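Long-range contacts in protein CsuE (Acinetobacter baumannii, PDB 6FJY), which probably serves as the tip adhesin of archaic chaperone-usher Csu pili, mediating attachment in biofilm formation, and is held by its chaperone CsuC before assembly: residues D[19-25]-D[109-115]; D[148-152]-D[163-167]. All coordinates share one frame; numbering follows the deposited sequence.

The two contacts lie toward different ends of the same beta-sandwich part of the chain, their centres about 38 Å and their nearest atoms about 22 Å apart. Interaction 1, its centre about 9 Å from the centre of the chain, pairs the start of strand 24-31 with the end of strand 103-110 next to helix 16-21. Interaction 2, its centre about 38 Å from that of the chain, lies in the loop between strands 146-148 and 167-184. A long strand relates them: 119-136 follows residues 109-115 and carries Tyr133 and Trp131, which bond the backbones of Ser149 and Ala167. Three backbone hydrogen bonds cross interaction 1 and one crosses interaction 2; glycines sit at the closest backbone approach in both.

Interaction 1: D[19-25]-D[109-115]; sequences LMENGEN and RLPAGQS
Leu19, in helix 16-21, lays its CD1 methyl against CD1 of Leu110, 3.8 Å away, and almost as near CB of the same residue. With CG anti to the backbone N (chi1 176°) and chi2 near 55°, CD1 is the methyl that faces Leu110, and the two leucines meet at a slant; Leu19 CG also rests on Gln114 O. Met20 uses the root of its side chain: CG touches Ser115 CB at 3.7 Å, while the bent chain carries the sulfur away. Its main-chain O accepts the amide of Gly113 at 2.9 Å. An antiparallel hydrogen-bonded pair follows, Glu24 with Leu110. Glu24 N gives to Leu110 O at 3.0 Å, and Leu110 N returns a bond to Glu24 O at 2.7 Å. The side chains of this pair project from the same sheet face with their CB atoms 4.1 Å apart, after which a bend at chi2 leads the Glu24 carboxylate off. Between helix and strand, Gly23 turns the chain with positive phi and lies so close to Ala112 that their CA atoms are 3.5 Å apart; the Ala112 methyl covers Gly23 N at 3.6 Å. On the other segment, Gln114 folds back and NE2 donates to a lone pair of Pro111 O, which lies 20° out of the Gln114 amide plane; NE2 also bonds Asn69 O. Helix 16-21 thus packs beside the turn that leaves strand 103-110, as strand 24-31 begins its pairing with that strand in the Ig-like sandwich. Glu21 forms a salt bridge with Arg209, and on the far edge of strand 103-110 lies strand 67-73, whose Ala70 touches Leu110 and whose Ile71 and Leu73 touch Arg109.

Interaction 2: D[148-152]-D[163-167]; sequences ESPGF and WGSGA
Ser149 to Phe152 form a type II beta turn whose Pro150-Gly151 corner lies against the glycine-rich run Trp163-Ala167, the two segments belonging to one loop of the beta-sandwich. Gly151 and Gly164 bring their CA atoms to 4.0 Å, and the turn's own bond, Phe152 N to Ser149 O, is weak. Pro150 O points across to the other segment: Ser165 N donates to it at 3.1 Å, and Gly164 CA adds a CA-H...O contact. The Pro150 ring sets its CG against Gly166 O at 3.3 Å and against Ser165 OG. At the other end Phe152 and Trp163 extend alongside each other in a common direction, with their ring planes 86° apart and the Phe152 ring centroid 5.8 Å from that of the indole six-membered ring. Trp163 also makes a cation-pi contact with Lys49 and touches Phe132, while Ser149 OG takes the amide of Tyr133, tying the turn to strand 119-136. CG of Phe152 lies roughly anti to the backbone N (chi1 -152°), which brings the ring to Trp163, where CE2 of Phe152 meets CE3 of the indole at 3.6 Å and CD2 approaches Trp163 O at 3.5 Å.

Interaction 1: D[19-25]-D[109-115]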
loop_
_atom_site.group_PDB
_atom_site.type_symbol
_atom_site.label_atom_id
_atom_site.label_comp_id
_atom_site.label_asym_id
_atom_site.label_seq_id
_atom_site.Cartn_x
_atom_site.Cartn_y
_atom_site.Cartn_z
ATOM N N LEU D 19 1.414 6.243 9.530
ATOM C CA LEU D 19 0.309 6.696 10.364
ATOM C C LEU D 19 0.722 6.868 11.821
ATOM O O LEU D 19 0.228 7.767 12.505
ATOM C CB LEU D 19 -0.843 5.699 10.255
ATOM C CG LEU D 19 -2.072 5.923 11.122
ATOM C CD1 LEU D 19 -2.620 7.325 10.865
ATOM C CD2 LEU D 19 -3.120 4.876 10.804
ATOM N N MET D 20 1.610 6.010 12.317
ATOM C CA MET D 20 1.986 6.057 13.727
ATOM C C MET D 20 2.980 7.178 14.005
ATOM O O MET D 20 2.844 7.899 14.998
ATOM C CB MET D 20 2.574 4.711 14.154
ATOM C CG MET D 20 2.561 4.463 15.651
ATOM S SD MET D 20 4.168 3.967 16.276
ATOM C CE MET D 20 5.091 5.467 15.967
ATOM N N GLU D 21 3.979 7.333 13.137
ATOM C CA GLU D 21 5.037 8.315 13.340
ATOM C C GLU D 21 4.626 9.699 12.861
ATOM O O GLU D 21 4.858 10.698 13.553
ATOM C CB GLU D 21 6.305 7.871 12.611
ATOM C CG GLU D 21 6.790 6.497 13.008
ATOM C CD GLU D 21 7.961 6.051 12.180
ATOM O OE1 GLU D 21 8.312 6.765 11.216
ATOM O OE2 GLU D 21 8.527 4.984 12.489
ATOM N N ASN D 22 4.037 9.782 11.670
ATOM C CA ASN D 22 3.702 11.063 11.077
ATOM C C ASN D 22 2.220 11.363 11.109
ATOM O O ASN D 22 1.824 12.477 10.752
ATOM C CB ASN D 22 4.187 11.122 9.628
ATOM C CG ASN D 22 5.676 10.916 9.507
ATOM O OD1 ASN D 22 6.456 11.517 10.248
ATOM N ND2 ASN D 22 6.080 10.055 8.578
ATOM N N GLY D 23 1.400 10.408 11.539
ATOM C CA GLY D 23 -0.033 10.571 11.411
ATOM C C GLY D 23 -0.409 10.756 9.960
ATOM O O GLY D 23 0.180 10.161 9.049
ATOM N N GLU D 24 -1.402 11.606 9.737
ATOM C CA GLU D 24 -1.800 11.985 8.388
ATOM C C GLU D 24 -2.631 13.245 8.518
ATOM O O GLU D 24 -3.601 13.270 9.280
ATOM C CB GLU D 24 -2.587 10.873 7.706
ATOM C CG GLU D 24 -3.244 11.290 6.411
ATOM C CD GLU D 24 -2.508 10.797 5.197
ATOM O OE1 GLU D 24 -1.257 10.777 5.209
ATOM O OE2 GLU D 24 -3.191 10.420 4.218
ATOM N N ASN D 25 -2.235 14.292 7.812
ATOM C CA ASN D 25 -2.912 15.574 7.870
ATOM C C ASN D 25 -3.383 15.941 6.469
ATOM O O ASN D 25 -2.720 15.618 5.478
ATOM C CB ASN D 25 -1.981 16.667 8.447
ATOM C CG ASN D 25 -1.503 16.351 9.867
ATOM O OD1 ASN D 25 -2.207 15.714 10.645
ATOM N ND2 ASN D 25 -0.306 16.808 10.208
ATOM N N ARG D 109 -8.183 14.565 9.166
ATOM C CA ARG D 109 -6.932 14.641 9.907
ATOM C C ARG D 109 -6.858 13.433 10.833
ATOM O O ARG D 109 -7.681 13.292 11.743
ATOM C CB ARG D 109 -6.850 15.946 10.706
ATOM C CG ARG D 109 -5.514 16.162 11.410
ATOM C CD ARG D 109 -5.457 17.500 12.137
ATOM N NE ARG D 109 -5.456 18.639 11.219
ATOM C CZ ARG D 109 -5.607 19.905 11.604
ATOM N NH1 ARG D 109 -5.767 20.202 12.890
ATOM N NH2 ARG D 109 -5.591 20.876 10.704
ATOM N N LEU D 110 -5.881 12.563 10.596
ATOM C CA LEU D 110 -5.562 11.499 11.532
ATOM C C LEU D 110 -4.443 11.966 12.455
ATOM O O LEU D 110 -3.316 12.181 11.980
ATOM C CB LEU D 110 -5.149 10.246 10.789
ATOM C CG LEU D 110 -6.282 9.632 9.975
ATOM C CD1 LEU D 110 -5.820 8.406 9.216
ATOM C CD2 LEU D 110 -7.421 9.281 10.891
ATOM N N PRO D 111 -4.702 12.165 13.745
ATOM C CA PRO D 111 -3.623 12.534 14.668
ATOM C C PRO D 111 -2.521 11.487 14.710
ATOM O O PRO D 111 -2.781 10.283 14.701
ATOM C CB PRO D 111 -4.338 12.637 16.018
ATOM C CG PRO D 111 -5.746 12.979 15.662
ATOM C CD PRO D 111 -6.029 12.289 14.368
ATOM N N ALA D 112 -1.277 11.965 14.786
ATOM C CA ALA D 112 -0.128 11.083 14.917
ATOM C C ALA D 112 -0.163 10.348 16.250
ATOM O O ALA D 112 -0.862 10.739 17.191
ATOM C CB ALA D 112 1.184 11.864 14.791
ATOM N N GLY D 113 0.618 9.275 16.326
ATOM C CA GLY D 113 0.686 8.472 17.529
ATOM C C GLY D 113 -0.386 7.417 17.654
ATOM O O GLY D 113 -0.609 6.909 18.758
ATOM N N GLN D 114 -1.055 7.071 16.560
ATOM C CA GLN D 114 -2.093 6.047 16.546
ATOM C C GLN D 114 -1.539 4.796 15.878
ATOM O O GLN D 114 -1.200 4.819 14.688
ATOM C CB GLN D 114 -3.341 6.536 15.815
ATOM C CG GLN D 114 -3.950 7.814 16.371
ATOM C CD GLN D 114 -5.377 8.043 15.867
ATOM O OE1 GLN D 114 -6.216 7.140 15.915
ATOM N NE2 GLN D 114 -5.646 9.245 15.366
ATOM N N SER D 115 -1.452 3.709 16.639
ATOM C CA SER D 115 -0.902 2.445 16.170
ATOM C C SER D 115 -2.037 1.435 16.081
ATOM O O SER D 115 -2.627 1.073 17.104
ATOM C CB SER D 115 0.204 1.946 17.104
ATOM O OG SER D 115 0.741 0.712 16.659
#

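Interaction 2: D[148-152]-D[163-167]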
loop_
_atom_site.group_PDB
_atom_site.type_symbol
_atom_site.label_atom_id
_atom_site.label_comp_id
_atom_site.label_asym_id
_atom_site.label_seq_id
_atom_site.Cartn_x
_atom_site.Cartn_y
_atom_site.Cartn_z
ATOM N N GLU D 148 -28.804 28.120 -6.109
ATOM C CA GLU D 148 -29.352 28.329 -4.782
ATOM C C GLU D 148 -29.989 27.056 -4.251
ATOM O O GLU D 148 -30.518 26.234 -5.003
ATOM C CB GLU D 148 -30.384 29.467 -4.777
ATOM C CG GLU D 148 -29.756 30.842 -4.867
ATOM C CD GLU D 148 -30.700 31.892 -5.405
ATOM O OE1 GLU D 148 -31.663 31.531 -6.116
ATOM O OE2 GLU D 148 -30.459 33.087 -5.135
ATOM N N SER D 149 -29.890 26.899 -2.939
ATOM C CA SER D 149 -30.639 25.921 -2.184
ATOM C C SER D 149 -32.061 26.436 -1.998
ATOM O O SER D 149 -32.316 27.633 -2.153
ATOM C CB SER D 149 -29.959 25.678 -0.837
ATOM O OG SER D 149 -29.863 26.877 -0.092
ATOM N N PRO D 150 -33.008 25.556 -1.664
ATOM C CA PRO D 150 -34.429 25.931 -1.762
ATOM C C PRO D 150 -34.829 26.994 -0.747
ATOM O O PRO D 150 -34.531 26.887 0.445
ATOM C CB PRO D 150 -35.158 24.610 -1.505
ATOM C CG PRO D 150 -34.197 23.798 -0.721
ATOM C CD PRO D 150 -32.843 24.152 -1.244
ATOM N N GLY D 151 -35.528 28.018 -1.235
ATOM C CA GLY D 151 -36.018 29.089 -0.396
ATOM C C GLY D 151 -35.060 30.235 -0.173
ATOM O O GLY D 151 -35.354 31.111 0.649
ATOM N N PHE D 152 -33.929 30.266 -0.878
ATOM C CA PHE D 152 -32.928 31.298 -0.650
ATOM C C PHE D 152 -33.376 32.630 -1.237
ATOM O O PHE D 152 -33.902 32.691 -2.352
ATOM C CB PHE D 152 -31.580 30.894 -1.253
ATOM C CG PHE D 152 -30.401 31.494 -0.534
ATOM C CD1 PHE D 152 -30.074 32.828 -0.700
ATOM C CD2 PHE D 152 -29.644 30.729 0.337
ATOM C CE1 PHE D 152 -29.014 33.387 -0.021
ATOM C CE2 PHE D 152 -28.584 31.281 1.015
ATOM C CZ PHE D 152 -28.266 32.614 0.833
ATOM N N TRP D 163 -31.932 32.157 4.391
ATOM C CA TRP D 163 -31.147 30.976 4.054
ATOM C C TRP D 163 -32.005 29.882 3.432
ATOM O O TRP D 163 -31.476 29.021 2.720
ATOM C CB TRP D 163 -30.447 30.422 5.299
ATOM C CG TRP D 163 -29.416 31.324 5.912
ATOM C CD1 TRP D 163 -29.566 32.107 7.021
ATOM C CD2 TRP D 163 -28.066 31.511 5.469
ATOM N NE1 TRP D 163 -28.396 32.778 7.289
ATOM C CE2 TRP D 163 -27.460 32.430 6.349
ATOM C CE3 TRP D 163 -27.313 30.997 4.407
ATOM C CZ2 TRP D 163 -26.135 32.845 6.200
ATOM C CZ3 TRP D 163 -25.999 31.413 4.261
ATOM C CH2 TRP D 163 -25.425 32.326 5.152
ATOM N N GLY D 164 -33.312 29.890 3.692
ATOM C CA GLY D 164 -34.183 28.848 3.193
ATOM C C GLY D 164 -34.168 27.615 4.078
ATOM O O GLY D 164 -33.726 27.634 5.232
ATOM N N SER D 165 -34.651 26.513 3.508
ATOM C CA SER D 165 -34.749 25.253 4.234
ATOM C C SER D 165 -33.502 24.386 4.111
ATOM O O SER D 165 -33.326 23.462 4.914
ATOM C CB SER D 165 -35.969 24.461 3.748
ATOM O OG SER D 165 -35.907 24.257 2.343
ATOM N N GLY D 166 -32.654 24.636 3.117
ATOM C CA GLY D 166 -31.401 23.916 2.991
ATOM C C GLY D 166 -31.494 22.668 2.135
ATOM O O GLY D 166 -32.558 22.254 1.665
ATOM N N ALA D 167 -30.324 22.064 1.915
ATOM C CA ALA D 167 -30.195 20.839 1.138
ATOM C C ALA D 167 -29.179 19.926 1.806
ATOM O O ALA D 167 -28.097 20.370 2.199
ATOM C CB ALA D 167 -29.770 21.126 -0.305
#